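DMATS type aromatic prenyltransferase (Micromonospora olivasterospora, PDB 6ZRY) probably transfers a dimethylallyl group to the indole ring of tryptophan, at its C6 position, as a bacterial member of the DMATS family. Local coordinates at residues I239-T250 with Y274-Y283. Residues are numbered along the deposited sequence; the frame is centred on the assembly and turned at random.
With TRP (tryptophan), chain C.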
# COMPACT_ATOMS: atom_id res chain seq x y z
N ILE A 239 -18.09 6.70 -4.21
CA ILE A 239 -16.71 7.13 -3.85
C ILE A 239 -16.81 8.38 -3.00
O ILE A 239 -16.18 8.43 -1.95
CB ILE A 239 -15.81 7.31 -5.09
CG1 ILE A 239 -15.61 6.00 -5.83
CG2 ILE A 239 -14.47 7.94 -4.71
CD1 ILE A 239 -15.14 6.17 -7.25
N GLU A 240 -17.64 9.36 -3.41
CA GLU A 240 -17.84 10.61 -2.62
C GLU A 240 -18.39 10.30 -1.24
O GLU A 240 -17.89 10.91 -0.29
CB GLU A 240 -18.75 11.59 -3.36
CG GLU A 240 -18.14 12.05 -4.63
CD GLU A 240 -18.63 13.37 -5.12
OE1 GLU A 240 -19.89 13.60 -5.05
OE2 GLU A 240 -17.76 14.18 -5.58
N GLU A 241 -19.38 9.40 -1.12
CA GLU A 241 -19.97 9.01 0.19
C GLU A 241 -18.85 8.45 1.08
O GLU A 241 -18.78 8.80 2.27
CB GLU A 241 -21.08 7.97 0.02
CG GLU A 241 -22.39 8.58 -0.50
CD GLU A 241 -23.46 7.61 -0.98
OE1 GLU A 241 -24.54 8.10 -1.40
OE2 GLU A 241 -23.22 6.41 -0.96
N PHE A 242 -18.01 7.59 0.52
CA PHE A 242 -16.89 6.98 1.24
C PHE A 242 -15.96 8.08 1.76
O PHE A 242 -15.53 8.05 2.93
CB PHE A 242 -16.16 5.99 0.34
CG PHE A 242 -15.11 5.22 1.06
CD1 PHE A 242 -15.45 4.09 1.78
CD2 PHE A 242 -13.80 5.65 1.04
CE1 PHE A 242 -14.47 3.36 2.44
CE2 PHE A 242 -12.83 4.92 1.73
CZ PHE A 242 -13.18 3.78 2.41
N CYS A 243 -15.64 9.04 0.91
CA CYS A 243 -14.68 10.13 1.24
C CYS A 243 -15.27 11.04 2.33
O CYS A 243 -14.51 11.42 3.25
CB CYS A 243 -14.28 10.90 -0.01
SG CYS A 243 -13.13 9.98 -1.06
N VAL A 244 -16.57 11.37 2.26
CA VAL A 244 -17.28 12.21 3.26
C VAL A 244 -17.21 11.56 4.64
O VAL A 244 -16.91 12.27 5.59
CB VAL A 244 -18.74 12.47 2.86
CG1 VAL A 244 -19.57 13.01 4.02
CG2 VAL A 244 -18.80 13.39 1.67
N VAL A 245 -17.52 10.27 4.75
CA VAL A 245 -17.51 9.55 6.05
C VAL A 245 -16.06 9.48 6.53
O VAL A 245 -15.80 9.91 7.68
CB VAL A 245 -18.17 8.16 5.95
CG1 VAL A 245 -18.01 7.37 7.22
CG2 VAL A 245 -19.64 8.28 5.58
N ALA A 246 -15.11 9.02 5.70
CA ALA A 246 -13.70 8.81 6.13
C ALA A 246 -13.06 10.17 6.50
O ALA A 246 -12.32 10.22 7.52
CB ALA A 246 -12.91 8.09 5.05
N GLY A 247 -13.33 11.22 5.73
CA GLY A 247 -12.75 12.57 5.92
C GLY A 247 -13.51 13.44 6.92
O GLY A 247 -13.03 14.53 7.21
N GLY A 248 -14.64 12.99 7.43
CA GLY A 248 -15.41 13.77 8.43
C GLY A 248 -16.13 14.99 7.85
O GLY A 248 -16.52 15.86 8.63
N GLY A 249 -16.33 15.05 6.53
CA GLY A 249 -17.02 16.17 5.85
C GLY A 249 -16.10 17.00 4.97
O GLY A 249 -16.61 17.73 4.16
N THR A 250 -14.78 16.85 5.11
CA THR A 250 -13.76 17.45 4.18
C THR A 250 -14.17 17.19 2.71
O THR A 250 -14.48 16.05 2.39
CB THR A 250 -12.35 16.85 4.43
OG1 THR A 250 -12.05 16.84 5.82
CG2 THR A 250 -11.26 17.61 3.70
N TYR A 274 -10.85 -0.13 -9.43
CA TYR A 274 -10.48 1.17 -8.84
C TYR A 274 -10.50 1.03 -7.33
O TYR A 274 -11.45 0.45 -6.81
CB TYR A 274 -11.46 2.26 -9.25
CG TYR A 274 -11.14 3.58 -8.64
CD1 TYR A 274 -10.12 4.36 -9.14
CD2 TYR A 274 -11.85 4.05 -7.54
CE1 TYR A 274 -9.80 5.58 -8.57
CE2 TYR A 274 -11.55 5.27 -6.97
CZ TYR A 274 -10.52 6.03 -7.48
OH TYR A 274 -10.21 7.22 -6.92
N SER A 275 -9.51 1.60 -6.65
CA SER A 275 -9.54 1.82 -5.18
C SER A 275 -9.25 3.28 -4.88
O SER A 275 -8.43 3.86 -5.57
CB SER A 275 -8.59 0.94 -4.45
OG SER A 275 -8.95 -0.41 -4.65
N ILE A 276 -9.92 3.82 -3.89
CA ILE A 276 -9.66 5.15 -3.30
C ILE A 276 -9.06 4.90 -1.90
O ILE A 276 -9.60 4.03 -1.16
CB ILE A 276 -10.94 6.02 -3.29
CG1 ILE A 276 -10.69 7.40 -2.67
CG2 ILE A 276 -12.12 5.34 -2.61
CD1 ILE A 276 -9.81 8.29 -3.45
N TYR A 277 -7.98 5.59 -1.59
CA TYR A 277 -7.25 5.47 -0.32
C TYR A 277 -7.30 6.80 0.37
O TYR A 277 -6.73 7.77 -0.12
CB TYR A 277 -5.80 5.00 -0.53
CG TYR A 277 -5.65 3.77 -1.39
CD1 TYR A 277 -5.74 3.85 -2.77
CD2 TYR A 277 -5.38 2.53 -0.84
CE1 TYR A 277 -5.64 2.74 -3.57
CE2 TYR A 277 -5.24 1.40 -1.63
CZ TYR A 277 -5.37 1.51 -3.01
OH TYR A 277 -5.23 0.42 -3.82
N VAL A 278 -8.04 6.87 1.47
CA VAL A 278 -8.11 8.08 2.30
C VAL A 278 -7.08 7.95 3.42
O VAL A 278 -7.18 7.03 4.25
CB VAL A 278 -9.52 8.30 2.87
CG1 VAL A 278 -9.58 9.53 3.74
CG2 VAL A 278 -10.56 8.36 1.75
N PRO A 279 -6.15 8.92 3.54
CA PRO A 279 -5.19 8.95 4.66
C PRO A 279 -5.87 9.57 5.88
O PRO A 279 -5.57 10.71 6.28
CB PRO A 279 -4.06 9.79 4.09
CG PRO A 279 -4.80 10.81 3.24
CD PRO A 279 -5.93 10.04 2.61
N ILE A 280 -6.74 8.76 6.47
CA ILE A 280 -7.70 9.15 7.53
C ILE A 280 -6.97 9.77 8.71
O ILE A 280 -7.53 10.67 9.31
CB ILE A 280 -8.58 7.96 7.91
CG1 ILE A 280 -9.65 8.39 8.92
CG2 ILE A 280 -7.75 6.79 8.40
CD1 ILE A 280 -10.81 7.47 8.99
N ARG A 281 -5.73 9.35 8.99
CA ARG A 281 -4.92 9.88 10.12
C ARG A 281 -4.79 11.40 10.02
O ARG A 281 -4.56 12.05 11.06
CB ARG A 281 -3.52 9.26 10.16
CG ARG A 281 -2.63 9.62 8.97
CD ARG A 281 -1.37 8.80 9.11
NE ARG A 281 -0.30 9.03 8.17
CZ ARG A 281 -0.28 8.65 6.89
NH1 ARG A 281 -1.32 8.08 6.31
NH2 ARG A 281 0.82 8.86 6.18
N SER A 282 -4.90 11.96 8.83
CA SER A 282 -4.72 13.42 8.58
C SER A 282 -6.02 14.19 8.88
O SER A 282 -5.96 15.41 8.95
CB SER A 282 -4.25 13.64 7.17
OG SER A 282 -3.88 14.98 6.93
N TYR A 283 -7.15 13.51 9.07
CA TYR A 283 -8.50 14.13 9.08
C TYR A 283 -9.26 13.78 10.35
O TYR A 283 -10.47 13.97 10.36
CB TYR A 283 -9.21 13.74 7.78
CG TYR A 283 -8.47 14.25 6.58
CD1 TYR A 283 -8.51 15.59 6.23
CD2 TYR A 283 -7.61 13.42 5.85
CE1 TYR A 283 -7.82 16.09 5.15
CE2 TYR A 283 -6.90 13.91 4.76
CZ TYR A 283 -6.99 15.25 4.41
OH TYR A 283 -6.27 15.74 3.35
N TRP C . 3.37 6.01 4.28
CA TRP C . 3.30 6.41 2.83
C TRP C . 2.14 7.39 2.62
O TRP C . 2.06 8.02 1.55
CB TRP C . 3.18 5.18 1.91
CG TRP C . 1.93 4.37 2.11
CD1 TRP C . 1.72 3.39 3.05
CD2 TRP C . 0.72 4.45 1.33
NE1 TRP C . 0.46 2.87 2.91
CE2 TRP C . -0.17 3.49 1.86
CE3 TRP C . 0.31 5.22 0.24
CZ2 TRP C . -1.46 3.30 1.35
CZ3 TRP C . -0.95 5.03 -0.27
CH2 TRP C . -1.82 4.08 0.27
OXT TRP C . 1.29 7.57 3.52
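Ile276 and Val278, alternate residues on one side of strand 274-278, meet the apolar side of helix 239-247. Ile276 puts its CG2 between the backbone N and the carbonyl carbon, where it lies 4.0 Å from CD2 of Phe242 and also touches CG2 of Ile239; its CG1 branch, anti to the backbone N (chi1 180°), meets the sulfur of Cys243. One turn on, the methyl of Ala246 meets CB and CG1 of Val278. At the other end, Ile239 CD1 reaches Tyr274 CE2 at 3.7 Å. No hydrogen bond runs directly between the segments, and the contact along the strand is apolar packing.

Beyond the strand, CD1 of Ile280 lies 3.5 Å from Ala246 O. Arg293 NH1, from helix 287-300, donates to both Ala246 O and Tyr283 O and so bridges the segments. The helix closes in a Schellman motif at Gly248, and Thr250 OG1 turns back to donate to Gly247 O at 2.9 Å. Thr250 CG2 lies 4.0 Å from Tyr283 CE1; the tyrosine hydroxyl bonds to Arg256 O. With an alanine here, Gly247 O would probably lose this donor and a gap would open beside the Tyr283 ring.

Tyr277, pointing away from the helix, touches the bound tryptophan's indole, its CD2 4.0 Å from CH2, and past the inverse gamma turn at Pro279 Arg281 NH2 grips the ligand's OXT at 3.0 Å. The axes of helix 239-247 and strand 274-278 run 15° apart. Helix outside an antiparallel barrel strand, substrate inside: this is the layering of the ABBA prenyltransferase fold.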